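Local structure of phosphoribosylformylglycinamidine synthase 2 (Thermus thermophilus, 3VIU) at residues 8-13 with 29-34; 272-277 with 356-361; 403-408 with 716-721; 127-132 with 161-166; 568-573 with 643-648. The protein belongs to the AIR synthase related (PurM-like) family, with paired N-terminal and C-terminal family domains in one chain that carries adenosine-5'-diphosphate and a magnesium ion. All coordinates share one frame; numbering follows the deposited sequence.

Contact 1. Residues 8-13 with 29-34; sequences IGIPEG and VELLLF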
# COMPACT_ATOMS: atom_id res chain seq x y z
N ILE A 8 -1.24 -28.18 18.09
CA ILE A 8 -1.95 -27.04 17.53
C ILE A 8 -1.04 -26.20 16.63
O ILE A 8 -1.52 -25.43 15.80
CB ILE A 8 -2.54 -26.14 18.64
CG1 ILE A 8 -1.42 -25.59 19.52
CG2 ILE A 8 -3.53 -26.93 19.47
CD1 ILE A 8 -1.90 -24.63 20.59
N GLY A 9 0.27 -26.34 16.81
CA GLY A 9 1.21 -25.59 16.00
C GLY A 9 2.26 -24.79 16.75
O GLY A 9 3.03 -24.05 16.13
N ILE A 10 2.30 -24.92 18.07
CA ILE A 10 3.27 -24.18 18.87
C ILE A 10 4.57 -24.95 19.10
O ILE A 10 4.59 -25.98 19.78
CB ILE A 10 2.67 -23.77 20.23
CG1 ILE A 10 1.60 -22.70 20.02
CG2 ILE A 10 3.78 -23.26 21.15
CD1 ILE A 10 0.98 -22.17 21.29
N PRO A 11 5.67 -24.43 18.54
CA PRO A 11 7.02 -25.01 18.63
C PRO A 11 7.44 -25.34 20.06
O PRO A 11 7.11 -24.61 21.00
CB PRO A 11 7.89 -23.92 18.01
CG PRO A 11 6.99 -23.30 17.00
CD PRO A 11 5.69 -23.18 17.76
N GLU A 12 8.17 -26.44 20.21
CA GLU A 12 8.64 -26.87 21.53
C GLU A 12 9.39 -25.74 22.22
O GLU A 12 9.16 -25.47 23.41
CB GLU A 12 9.56 -28.09 21.39
CG GLU A 12 10.08 -28.64 22.71
CD GLU A 12 8.96 -29.13 23.61
OE1 GLU A 12 8.26 -30.10 23.22
OE2 GLU A 12 8.78 -28.56 24.70
N GLY A 13 10.29 -25.10 21.49
CA GLY A 13 11.07 -24.01 22.04
C GLY A 13 10.17 -22.87 22.49
O GLY A 13 10.34 -22.32 23.58
N VAL A 29 -7.37 -23.00 26.70
CA VAL A 29 -7.68 -21.67 26.18
C VAL A 29 -6.44 -20.80 26.03
O VAL A 29 -6.17 -20.26 24.95
CB VAL A 29 -8.70 -20.94 27.09
CG1 VAL A 29 -8.87 -19.50 26.63
CG2 VAL A 29 -10.03 -21.67 27.07
N GLU A 30 -5.68 -20.66 27.11
CA GLU A 30 -4.46 -19.86 27.09
C GLU A 30 -3.50 -20.33 26.00
O GLU A 30 -2.84 -19.51 25.34
CB GLU A 30 -3.78 -19.92 28.47
CG GLU A 30 -4.58 -19.21 29.56
CD GLU A 30 -4.01 -19.41 30.95
OE1 GLU A 30 -4.35 -18.59 31.84
OE2 GLU A 30 -3.25 -20.38 31.16
N LEU A 31 -3.43 -21.64 25.79
CA LEU A 31 -2.56 -22.18 24.76
C LEU A 31 -3.02 -21.65 23.40
O LEU A 31 -2.21 -21.18 22.60
CB LEU A 31 -2.60 -23.71 24.76
CG LEU A 31 -1.26 -24.44 24.69
CD1 LEU A 31 -1.52 -25.91 24.42
CD2 LEU A 31 -0.37 -23.87 23.60
N LEU A 32 -4.32 -21.74 23.15
CA LEU A 32 -4.89 -21.27 21.89
C LEU A 32 -4.62 -19.78 21.68
O LEU A 32 -4.42 -19.34 20.55
CB LEU A 32 -6.39 -21.57 21.86
CG LEU A 32 -6.84 -22.85 21.12
CD1 LEU A 32 -5.79 -23.94 21.24
CD2 LEU A 32 -8.17 -23.34 21.68
N LEU A 33 -4.59 -19.01 22.77
CA LEU A 33 -4.32 -17.58 22.66
C LEU A 33 -2.89 -17.35 22.15
O LEU A 33 -2.66 -16.51 21.26
CB LEU A 33 -4.50 -16.90 24.03
CG LEU A 33 -5.90 -16.91 24.67
CD1 LEU A 33 -5.86 -16.14 25.99
CD2 LEU A 33 -6.92 -16.29 23.74
N PHE A 34 -1.93 -18.07 22.71
CA PHE A 34 -0.54 -17.92 22.29
C PHE A 34 -0.33 -18.37 20.85
O PHE A 34 0.36 -17.69 20.08
CB PHE A 34 0.39 -18.71 23.21
CG PHE A 34 0.74 -17.98 24.47
CD1 PHE A 34 0.07 -18.24 25.66
CD2 PHE A 34 1.74 -17.00 24.47
CE1 PHE A 34 0.38 -17.55 26.82
CE2 PHE A 34 2.05 -16.30 25.62
CZ PHE A 34 1.37 -16.57 26.81
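Phe34, which meets Ile10 across the contact, follows one helical turn after Glu30, whose OE1 is gripped twice, by the guanidinium of Arg24 and by the backbone N of Glu354. The same turn is closed by Phe34 N bonding to Glu30 O at 3.1 Å. The polar grip faces strand 350-356, whereas the side chains that meet across the contact are all apolar. Two isoleucines reach from 8-13 to the helix. The end methyl of Ile8, CD1, lies 3.5 Å from Leu31 CD2 and 4.0 Å from Leu32 CD1, so it meets both leucines at once. Its CG1 stands between the backbone N and the carbonyl carbon (chi1 61°), which directs this branch to the helix. Ile8 is poorly ordered, so its exact placing is less certain. Both segments belong to the linker domain of the family, built here of short helices in succession. Gly9, with positive phi, takes the chain out of helix 2-8, and Pro11 is the N-cap of helix 12-22. Ile10 sits in the turn between them. Its CD1 comes within 4.0 Å of Phe34 CB and 3.6 Å of Leu31 O. The modelled gap from Ile10 CD1 to Leu31 CD2 is too short to be trusted. Leu33 points away from 8-13 and packs on Leu301 of helix 296-301.

Contact 2. Residues 272-277 with 356-361; sequences LAHKSG and PTEALA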
# COMPACT_ATOMS: atom_id res chain seq x y z
N LEU A 272 -4.18 -3.13 23.44
CA LEU A 272 -4.62 -1.90 24.09
C LEU A 272 -4.10 -1.82 25.52
O LEU A 272 -3.64 -0.77 25.96
CB LEU A 272 -6.15 -1.82 24.08
CG LEU A 272 -6.81 -0.71 24.89
CD1 LEU A 272 -6.19 0.64 24.55
CD2 LEU A 272 -8.31 -0.70 24.61
N ALA A 273 -4.18 -2.95 26.23
CA ALA A 273 -3.72 -3.01 27.61
C ALA A 273 -2.21 -2.84 27.70
O ALA A 273 -1.71 -2.08 28.53
CB ALA A 273 -4.13 -4.34 28.22
N HIS A 274 -1.49 -3.56 26.85
CA HIS A 274 -0.04 -3.51 26.84
C HIS A 274 0.53 -2.10 26.58
O HIS A 274 1.44 -1.66 27.27
CB HIS A 274 0.49 -4.49 25.81
CG HIS A 274 1.98 -4.64 25.83
ND1 HIS A 274 2.66 -5.14 26.92
CD2 HIS A 274 2.92 -4.35 24.90
CE1 HIS A 274 3.95 -5.14 26.67
NE2 HIS A 274 4.14 -4.66 25.45
N LYS A 275 -0.02 -1.41 25.58
CA LYS A 275 0.43 -0.06 25.23
C LYS A 275 0.07 0.93 26.33
O LYS A 275 0.68 2.00 26.42
CB LYS A 275 -0.22 0.41 23.92
CG LYS A 275 0.03 -0.50 22.72
CD LYS A 275 -0.47 0.12 21.42
CE LYS A 275 -0.49 -0.91 20.30
NZ LYS A 275 0.76 -1.71 20.24
N SER A 276 -0.91 0.58 27.15
CA SER A 276 -1.35 1.46 28.23
C SER A 276 -0.62 1.18 29.54
O SER A 276 -0.84 1.87 30.54
CB SER A 276 -2.86 1.31 28.44
OG SER A 276 -3.58 1.63 27.26
N GLY A 277 0.23 0.16 29.54
CA GLY A 277 0.98 -0.17 30.73
C GLY A 277 0.16 -0.76 31.86
O GLY A 277 0.58 -0.73 33.02
N PRO A 356 -0.05 -12.88 31.45
CA PRO A 356 0.54 -11.54 31.50
C PRO A 356 0.48 -10.89 30.11
O PRO A 356 0.70 -11.56 29.10
CB PRO A 356 1.97 -11.81 31.97
CG PRO A 356 1.80 -13.01 32.84
CD PRO A 356 0.86 -13.88 32.03
N THR A 357 0.18 -9.59 30.07
CA THR A 357 0.09 -8.85 28.82
C THR A 357 1.40 -8.94 28.03
O THR A 357 1.40 -9.26 26.84
CB THR A 357 -0.24 -7.37 29.07
OG1 THR A 357 0.78 -6.79 29.90
CG2 THR A 357 -1.58 -7.23 29.77
N GLU A 358 2.52 -8.67 28.70
CA GLU A 358 3.83 -8.73 28.04
C GLU A 358 4.07 -10.07 27.36
O GLU A 358 4.58 -10.13 26.24
CB GLU A 358 4.95 -8.50 29.05
CG GLU A 358 6.32 -8.48 28.39
CD GLU A 358 7.46 -8.61 29.38
OE1 GLU A 358 7.62 -9.70 29.96
OE2 GLU A 358 8.18 -7.61 29.58
N ALA A 359 3.69 -11.15 28.04
CA ALA A 359 3.88 -12.49 27.50
C ALA A 359 3.15 -12.67 26.18
O ALA A 359 3.61 -13.40 25.30
CB ALA A 359 3.39 -13.53 28.51
N LEU A 360 2.02 -11.99 26.05
CA LEU A 360 1.20 -12.09 24.86
C LEU A 360 1.58 -11.15 23.72
O LEU A 360 1.44 -11.50 22.55
CB LEU A 360 -0.27 -11.88 25.25
CG LEU A 360 -1.29 -12.87 24.69
CD1 LEU A 360 -0.77 -14.30 24.75
CD2 LEU A 360 -2.56 -12.73 25.49
N ALA A 361 2.08 -9.96 24.05
CA ALA A 361 2.45 -8.96 23.05
C ALA A 361 3.91 -8.95 22.63
O ALA A 361 4.24 -8.44 21.55
CB ALA A 361 2.05 -7.57 23.54
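His274 and Ala361 make the CH-pi part of this contact. Ala361 CB lies over one face of the imidazole, 3.8 Å from the ring centroid and 22° off the normal. It is offset toward the rim, and its closest ring atom is His274 CD2 at 3.6 Å. The ring reaches helix 357-361 because CG is anti to the backbone N (chi1 -173°).

Van der Waals packing fills in around the ring. His274 CE1 rests 3.8 Å from Glu358 CA, against the backbone of the helix. Beside this, the methyl CG2 of Thr357 meets Ala273 CB at 4.2 Å. The Thr357 rotamer (chi1 59°) turns CG2 to Ala273 and OG1 to the imidazole edge.

Several backbone polar groups are bonded within their own helix. Thr357 OG1 sits at the edge of the imidazole, in its plane, but 3.9 Å from His274 ND1. Thr357 O takes two backbone donors, Leu360 N and Ala361 N. Helix 264-275 ends in a Schellman motif at Gly277, where Gly277 N bonds to His274 O at 3.2 Å. Ser276 OG donates to Leu272 O at 2.7 Å and is also bonded to Ala191 N, which ties the helix end to a loop.

Helix 357-361 directly follows edge strand 350-356, and the contact lays it against the end of helix 264-275. The join rests on ring-face and methyl packing, with no charge pairing between the two segments.

Contact 3. Residues 403-408 with 716-721; sequences NLASRE and KAPLRE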
# COMPACT_ATOMS: atom_id res chain seq x y z
N ASN A 403 0.26 -5.63 -18.61
CA ASN A 403 0.96 -4.95 -17.53
C ASN A 403 1.14 -3.46 -17.81
O ASN A 403 1.48 -2.70 -16.91
CB ASN A 403 2.33 -5.60 -17.30
CG ASN A 403 2.24 -6.91 -16.51
OD1 ASN A 403 3.05 -7.82 -16.70
ND2 ASN A 403 1.26 -7.00 -15.61
N LEU A 404 0.89 -3.04 -19.05
CA LEU A 404 1.06 -1.64 -19.44
C LEU A 404 -0.21 -0.97 -19.97
O LEU A 404 -0.29 0.25 -20.03
CB LEU A 404 2.16 -1.54 -20.49
CG LEU A 404 3.45 -2.26 -20.09
CD1 LEU A 404 4.42 -2.35 -21.27
CD2 LEU A 404 4.07 -1.52 -18.92
N ALA A 405 -1.20 -1.77 -20.34
CA ALA A 405 -2.47 -1.27 -20.87
C ALA A 405 -3.33 -0.54 -19.83
O ALA A 405 -3.08 -0.61 -18.63
CB ALA A 405 -3.25 -2.42 -21.48
N SER A 406 -4.35 0.15 -20.30
CA SER A 406 -5.25 0.91 -19.44
C SER A 406 -5.95 0.06 -18.37
O SER A 406 -6.44 -1.03 -18.66
CB SER A 406 -6.30 1.60 -20.31
OG SER A 406 -7.25 2.29 -19.51
N ARG A 407 -5.98 0.56 -17.12
CA ARG A 407 -6.65 -0.14 -16.03
C ARG A 407 -8.07 0.45 -15.95
O ARG A 407 -8.78 0.26 -14.97
CB ARG A 407 -5.98 0.09 -14.66
CG ARG A 407 -4.49 0.39 -14.64
CD ARG A 407 -3.61 -0.84 -14.50
NE ARG A 407 -3.26 -1.36 -15.81
CZ ARG A 407 -2.37 -2.31 -16.03
NH1 ARG A 407 -1.71 -2.87 -15.02
NH2 ARG A 407 -2.13 -2.71 -17.27
N GLU A 408 -8.44 1.18 -17.00
CA GLU A 408 -9.74 1.84 -17.09
C GLU A 408 -10.95 0.96 -16.72
O GLU A 408 -11.84 1.38 -15.98
CB GLU A 408 -9.89 2.37 -18.52
CG GLU A 408 -10.75 3.61 -18.69
CD GLU A 408 -10.40 4.37 -19.98
OE1 GLU A 408 -10.24 3.73 -21.05
OE2 GLU A 408 -10.29 5.62 -19.92
N LYS A 716 -6.18 0.48 -24.87
CA LYS A 716 -7.47 0.34 -24.21
C LYS A 716 -8.08 -1.06 -24.11
O LYS A 716 -8.69 -1.38 -23.10
CB LYS A 716 -8.48 1.27 -24.89
CG LYS A 716 -9.56 1.82 -23.96
CD LYS A 716 -10.55 0.75 -23.48
CE LYS A 716 -10.78 0.79 -21.96
NZ LYS A 716 -9.65 0.17 -21.18
N ALA A 717 -7.88 -1.88 -25.13
CA ALA A 717 -8.46 -3.23 -25.17
C ALA A 717 -8.02 -4.35 -24.22
O ALA A 717 -8.86 -5.03 -23.64
CB ALA A 717 -8.39 -3.75 -26.61
N PRO A 718 -6.70 -4.57 -24.05
CA PRO A 718 -6.14 -5.62 -23.18
C PRO A 718 -6.84 -5.98 -21.87
O PRO A 718 -7.42 -7.06 -21.76
CB PRO A 718 -4.71 -5.15 -22.96
CG PRO A 718 -4.38 -4.54 -24.28
CD PRO A 718 -5.62 -3.71 -24.58
N LEU A 719 -6.77 -5.11 -20.87
CA LEU A 719 -7.40 -5.42 -19.60
C LEU A 719 -8.91 -5.39 -19.59
O LEU A 719 -9.54 -6.02 -18.74
CB LEU A 719 -6.88 -4.50 -18.50
CG LEU A 719 -5.49 -4.84 -17.96
CD1 LEU A 719 -5.22 -4.02 -16.71
CD2 LEU A 719 -5.43 -6.33 -17.64
N ARG A 720 -9.51 -4.66 -20.53
CA ARG A 720 -10.95 -4.58 -20.57
C ARG A 720 -11.57 -5.93 -20.92
O ARG A 720 -12.56 -6.32 -20.32
CB ARG A 720 -11.41 -3.53 -21.58
CG ARG A 720 -12.93 -3.42 -21.68
CD ARG A 720 -13.37 -2.21 -22.49
NE ARG A 720 -13.10 -0.94 -21.81
CZ ARG A 720 -13.63 -0.58 -20.64
NH1 ARG A 720 -14.46 -1.40 -20.00
NH2 ARG A 720 -13.33 0.60 -20.11
N GLU A 721 -10.98 -6.64 -21.88
CA GLU A 721 -11.53 -7.95 -22.23
C GLU A 721 -11.20 -8.96 -21.15
O GLU A 721 -12.06 -9.75 -20.76
CB GLU A 721 -11.00 -8.41 -23.60
CG GLU A 721 -9.72 -7.76 -24.05
CD GLU A 721 -9.48 -7.91 -25.55
OE1 GLU A 721 -8.48 -7.35 -26.05
OE2 GLU A 721 -10.29 -8.59 -26.22
O HOH W 1 -9.09 -1.19 -18.82
O HOH W 2 -6.78 -2.33 -21.05
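Two waters link Ser406 O to the turn of helix 708-723 that holds Lys716 and Leu719. Water 2 is 2.7 Å from Ser406 O and accepts from Leu719 N at 2.8 Å. It also lies near Lys716 O, though its protons may not serve every acceptor around it. Water 1 donates to Ser406 O and accepts from Lys716 NZ at 2.8 Å. The helix is kinked here. Pro718 has no N-H, and Leu719 N has no bond to the turn before, so water 2 takes the place of a helical partner. The loop 403-408 thus docks on the last helix of the chain at a kink around Pro718 where a water is bound. Apolar packing flanks the waters, with Ala405 CB 3.4 Å from Pro718 CB. Arg407 doubles back through bends at chi2 and chi3 and grips Ala405 O side-on, from NE at 2.9 Å and from NH2 at 2.7 Å. The two bonds help fix the guanidinium, and Leu719 CD1 lies over one of its faces, 3.4 Å from Arg407 CZ. Glu408 and Lys716 cross at about a right angle. Their salt bridge, Glu408 OE1 to Lys716 NZ, is long at 3.6 Å. Arg720 NH2 lies near Glu408, but its salt bridge is to Glu412.

Contact 4. Residues 127-132 with 161-166; sequences GPPEEA and LYFHEG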
# COMPACT_ATOMS: atom_id res chain seq x y z
N GLY A 127 -0.86 -14.22 -11.49
CA GLY A 127 -0.05 -14.87 -12.49
C GLY A 127 -0.34 -14.26 -13.85
O GLY A 127 -1.08 -13.27 -13.91
N PRO A 128 0.20 -14.80 -14.95
CA PRO A 128 -0.01 -14.29 -16.31
C PRO A 128 -1.50 -14.15 -16.64
O PRO A 128 -2.28 -15.05 -16.35
CB PRO A 128 0.69 -15.32 -17.19
CG PRO A 128 1.79 -15.80 -16.31
CD PRO A 128 1.09 -15.98 -14.99
N PRO A 129 -1.89 -13.04 -17.27
CA PRO A 129 -3.28 -12.73 -17.64
C PRO A 129 -3.98 -13.63 -18.65
O PRO A 129 -5.18 -13.47 -18.88
CB PRO A 129 -3.17 -11.30 -18.16
CG PRO A 129 -1.87 -11.33 -18.88
CD PRO A 129 -0.96 -12.08 -17.90
N GLU A 130 -3.26 -14.58 -19.24
CA GLU A 130 -3.88 -15.48 -20.21
C GLU A 130 -4.41 -16.73 -19.52
O GLU A 130 -5.26 -17.43 -20.06
CB GLU A 130 -2.87 -15.91 -21.29
CG GLU A 130 -1.74 -16.80 -20.76
CD GLU A 130 -0.53 -16.01 -20.30
OE1 GLU A 130 -0.71 -14.90 -19.73
OE2 GLU A 130 0.61 -16.49 -20.49
N GLU A 131 -3.89 -17.00 -18.33
CA GLU A 131 -4.29 -18.17 -17.55
C GLU A 131 -5.63 -17.98 -16.85
O GLU A 131 -5.89 -16.95 -16.23
CB GLU A 131 -3.21 -18.48 -16.53
CG GLU A 131 -1.95 -18.93 -17.19
CD GLU A 131 -0.76 -18.93 -16.27
OE1 GLU A 131 -0.96 -19.17 -15.06
OE2 GLU A 131 0.37 -18.71 -16.75
N ALA A 132 -6.47 -19.01 -16.95
CA ALA A 132 -7.81 -18.99 -16.37
C ALA A 132 -7.87 -18.54 -14.92
O ALA A 132 -8.69 -17.69 -14.57
CB ALA A 132 -8.46 -20.36 -16.51
N LEU A 161 -1.45 -2.74 -10.45
CA LEU A 161 -1.79 -4.09 -10.91
C LEU A 161 -0.70 -4.64 -11.82
O LEU A 161 -0.26 -3.98 -12.75
CB LEU A 161 -3.12 -4.06 -11.67
CG LEU A 161 -3.48 -5.33 -12.47
CD1 LEU A 161 -3.70 -6.52 -11.53
CD2 LEU A 161 -4.72 -5.05 -13.29
N TYR A 162 -0.25 -5.86 -11.53
CA TYR A 162 0.78 -6.49 -12.34
C TYR A 162 0.60 -7.99 -12.43
O TYR A 162 0.26 -8.65 -11.44
CB TYR A 162 2.17 -6.17 -11.77
CG TYR A 162 3.25 -6.34 -12.81
CD1 TYR A 162 3.84 -7.59 -13.04
CD2 TYR A 162 3.60 -5.29 -13.65
CE1 TYR A 162 4.74 -7.78 -14.08
CE2 TYR A 162 4.50 -5.47 -14.70
CZ TYR A 162 5.06 -6.72 -14.92
OH TYR A 162 5.89 -6.91 -16.00
N PHE A 163 0.81 -8.54 -13.63
CA PHE A 163 0.67 -9.97 -13.83
C PHE A 163 2.06 -10.57 -13.97
O PHE A 163 2.89 -10.06 -14.73
CB PHE A 163 -0.17 -10.26 -15.07
CG PHE A 163 -1.57 -9.71 -15.01
CD1 PHE A 163 -1.83 -8.40 -15.40
CD2 PHE A 163 -2.63 -10.50 -14.57
CE1 PHE A 163 -3.13 -7.89 -15.36
CE2 PHE A 163 -3.93 -10.00 -14.52
CZ PHE A 163 -4.19 -8.69 -14.92
N HIS A 164 2.32 -11.66 -13.24
CA HIS A 164 3.64 -12.27 -13.28
C HIS A 164 3.66 -13.75 -12.88
O HIS A 164 2.89 -14.20 -12.02
CB HIS A 164 4.58 -11.45 -12.38
CG HIS A 164 6.03 -11.82 -12.50
ND1 HIS A 164 6.57 -12.95 -11.92
CD2 HIS A 164 7.07 -11.19 -13.10
CE1 HIS A 164 7.87 -13.00 -12.15
NE2 HIS A 164 8.20 -11.93 -12.87
N GLU A 165 4.56 -14.48 -13.53
CA GLU A 165 4.78 -15.90 -13.34
C GLU A 165 4.99 -16.29 -11.88
O GLU A 165 4.46 -17.30 -11.42
CB GLU A 165 6.00 -16.32 -14.19
CG GLU A 165 6.76 -17.57 -13.77
CD GLU A 165 7.78 -17.32 -12.67
OE1 GLU A 165 8.60 -16.38 -12.80
OE2 GLU A 165 7.78 -18.08 -11.68
N GLY A 166 5.75 -15.48 -11.15
CA GLY A 166 6.03 -15.79 -9.76
C GLY A 166 4.85 -15.71 -8.79
O GLY A 166 4.98 -16.07 -7.62
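A beta-alpha-beta crossover joins the parallel strands 116-126 and 156-163 through helix 132-152, and here Gly127, Pro128 and Pro129, just after the first strand, pack on Phe163, the last residue of the second, and on His164 after it. Gly127 lies close to the backbone of His164. Its CA-H points almost straight at His164 O, with CA to O 3.1 Å and 171° at the hydrogen. The carbonyl of Gly127 turns to the aromatic side: its O sits at the edge of the Phe163 ring, in plane, 3.2 Å from CD2. Pro129 CB makes a CH-pi contact over one face of that ring, 3.8 Å from the ring centroid and 15° off the normal, and Pro129 CD touches Phe163 CB at 3.5 Å. With CG anti to its carbonyl carbon (chi1 -60°), the Phe163 ring swings to the Gly127-Pro129 side. Pro128 takes a smaller share, with CD 3.9 Å from His164 O. The prolines begin a type I turn closed by Glu131 N to Pro128 O at 3.2 Å, and Glu131 is the N-cap of helix 132-152. In the second segment, His164 ND1 accepts from Gly166 N at 2.8 Å, while NE2 is bonded to Glu587. Proline packing on an aromatic ring joins the start of the connection to the end of the second strand in a beta-alpha-beta unit at the sheet edge.

Contact 5. Residues 568-573 with 643-648; sequences GEERGE and VEVREE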
# COMPACT_ATOMS: atom_id res chain seq x y z
N GLY A 568 16.84 14.31 -17.51
CA GLY A 568 17.54 13.04 -17.53
C GLY A 568 17.94 12.69 -18.96
O GLY A 568 17.87 13.55 -19.84
N GLU A 569 18.35 11.45 -19.19
CA GLU A 569 18.76 11.05 -20.54
C GLU A 569 17.85 10.04 -21.24
O GLU A 569 17.09 9.31 -20.60
CB GLU A 569 20.21 10.57 -20.52
CG GLU A 569 21.18 11.76 -20.61
CD GLU A 569 22.57 11.46 -20.11
OE1 GLU A 569 23.41 12.38 -20.14
OE2 GLU A 569 22.83 10.30 -19.68
N GLU A 570 17.95 10.02 -22.57
CA GLU A 570 17.12 9.17 -23.41
C GLU A 570 17.41 7.68 -23.30
O GLU A 570 16.51 6.87 -23.49
CB GLU A 570 17.27 9.58 -24.88
CG GLU A 570 17.21 11.08 -25.12
CD GLU A 570 17.28 11.43 -26.59
OE1 GLU A 570 18.01 10.74 -27.34
OE2 GLU A 570 16.62 12.41 -27.00
N ARG A 571 18.66 7.34 -23.02
CA ARG A 571 19.06 5.95 -22.91
C ARG A 571 18.60 5.26 -21.64
O ARG A 571 18.88 5.72 -20.54
CB ARG A 571 20.58 5.82 -22.99
CG ARG A 571 21.09 5.34 -24.33
CD ARG A 571 22.50 4.77 -24.19
NE ARG A 571 23.05 4.33 -25.47
CZ ARG A 571 22.50 3.40 -26.25
NH1 ARG A 571 21.36 2.82 -25.89
NH2 ARG A 571 23.08 3.05 -27.39
N GLY A 572 17.91 4.14 -21.82
CA GLY A 572 17.46 3.35 -20.69
C GLY A 572 18.19 2.02 -20.80
O GLY A 572 18.93 1.80 -21.77
N GLU A 573 18.01 1.12 -19.84
CA GLU A 573 18.66 -0.18 -19.90
C GLU A 573 17.61 -1.25 -20.20
O GLU A 573 16.41 -1.03 -20.00
CB GLU A 573 19.37 -0.48 -18.57
CG GLU A 573 20.18 0.70 -18.01
CD GLU A 573 20.91 0.37 -16.71
OE1 GLU A 573 21.22 1.32 -15.95
OE2 GLU A 573 21.18 -0.82 -16.44
N VAL A 643 8.56 15.01 -31.77
CA VAL A 643 9.86 15.14 -31.13
C VAL A 643 10.98 14.46 -31.90
O VAL A 643 10.77 13.80 -32.91
CB VAL A 643 9.83 14.52 -29.72
CG1 VAL A 643 8.72 15.15 -28.88
CG2 VAL A 643 9.60 13.02 -29.83
N GLU A 644 12.20 14.63 -31.39
CA GLU A 644 13.36 14.00 -31.97
C GLU A 644 14.14 13.24 -30.90
O GLU A 644 14.46 13.79 -29.85
CB GLU A 644 14.31 15.02 -32.59
CG GLU A 644 15.65 14.39 -32.96
CD GLU A 644 16.78 15.38 -33.06
OE1 GLU A 644 16.99 16.13 -32.08
OE2 GLU A 644 17.46 15.41 -34.11
N VAL A 645 14.46 11.99 -31.16
CA VAL A 645 15.24 11.21 -30.22
C VAL A 645 16.56 10.97 -30.95
O VAL A 645 16.58 10.37 -32.02
CB VAL A 645 14.55 9.88 -29.86
CG1 VAL A 645 14.40 9.01 -31.09
CG2 VAL A 645 15.35 9.16 -28.80
N ARG A 646 17.65 11.45 -30.36
CA ARG A 646 18.97 11.33 -30.97
C ARG A 646 19.60 9.96 -31.04
O ARG A 646 20.51 9.73 -31.84
CB ARG A 646 19.93 12.30 -30.30
CG ARG A 646 19.61 13.72 -30.64
CD ARG A 646 20.60 14.68 -30.07
NE ARG A 646 20.23 16.05 -30.42
CZ ARG A 646 20.74 17.13 -29.86
NH1 ARG A 646 21.67 17.01 -28.91
NH2 ARG A 646 20.32 18.32 -30.23
N GLU A 647 19.13 9.04 -30.21
CA GLU A 647 19.69 7.71 -30.24
C GLU A 647 18.64 6.74 -30.70
O GLU A 647 17.50 6.77 -30.23
CB GLU A 647 20.17 7.31 -28.85
CG GLU A 647 21.20 8.24 -28.28
CD GLU A 647 21.43 7.98 -26.81
OE1 GLU A 647 20.52 8.27 -26.01
OE2 GLU A 647 22.52 7.47 -26.46
N GLU A 648 19.00 5.88 -31.64
CA GLU A 648 18.06 4.88 -32.10
C GLU A 648 18.45 3.63 -31.33
O GLU A 648 19.47 3.62 -30.63
CB GLU A 648 18.18 4.66 -33.61
CG GLU A 648 16.88 4.94 -34.36
CD GLU A 648 15.89 3.78 -34.30
OE1 GLU A 648 15.68 3.24 -33.19
OE2 GLU A 648 15.32 3.42 -35.36
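Glu570 leads from the loop 568-573 to the chain just after strand 641-644. Its CB lies 3.7 Å from Glu647 OE1. From there CG stands anti to the carbonyl carbon (chi1 -44°) and the chain runs on extended, so the carboxylate reaches Val645 and Arg646. CD is 3.7 Å from Val645 CG2, the branch of the valine that lies anti to its own backbone N. OE1 comes closer to that methyl and is also 3.1 Å from Arg646 N. This is a weak hydrogen bond, well bent, with 122° at the hydrogen. OE2 has its main partner outside the two segments, in a salt bridge to Arg685.

A second acid crowds the first. Glu570 OE1 and Glu647 OE1 are 3.8 Å apart, which would probably raise the cost of two full charges. Arg685 on one carboxylate and Arg571 near the other should ease this. Arg571 and Glu647 cross at about a right angle. Glu647 OE2 rests against the aliphatic stem, 3.3 Å from Arg571 CG, and makes a salt bridge to Arg571 NE, also 3.3 Å. That oxygen lies well out of the guanidinium plane, so the attraction is one of charges without an N-H aimed at it. The far end of Arg571 pairs through NH1 with Glu651.

Both loops follow strands of one sheet, 563-567 and 641-644, with strand 684-690 between them. Glu570 packs on Leu687 of this middle strand, while Val645 turns to Val697 of strand 694-699 and to Leu653 of helix 650-653.

In the fold
Contact 1 comes first and closes a short helical loop in the linker region. Contact 4 follows, spanning helix 132-152 between two strands of the first sheet. Contact 2 then closes a longer loop between helix 264-275 and the helix after strand 350-356. These three lie in series. Contact 3 spans the second half, from 403-408 to the last helix, and contact 5 falls within that span, closing a loop in the last sheet. None of them cross. In space, contacts 1 and 2 touch where Phe34 packs on Ala359 and Leu360. Contacts 3 and 4 touch where the last helix meets edge strand 156-163. Contact 5 touches none of the others; its nearest atoms are about 12 Å from contact 3.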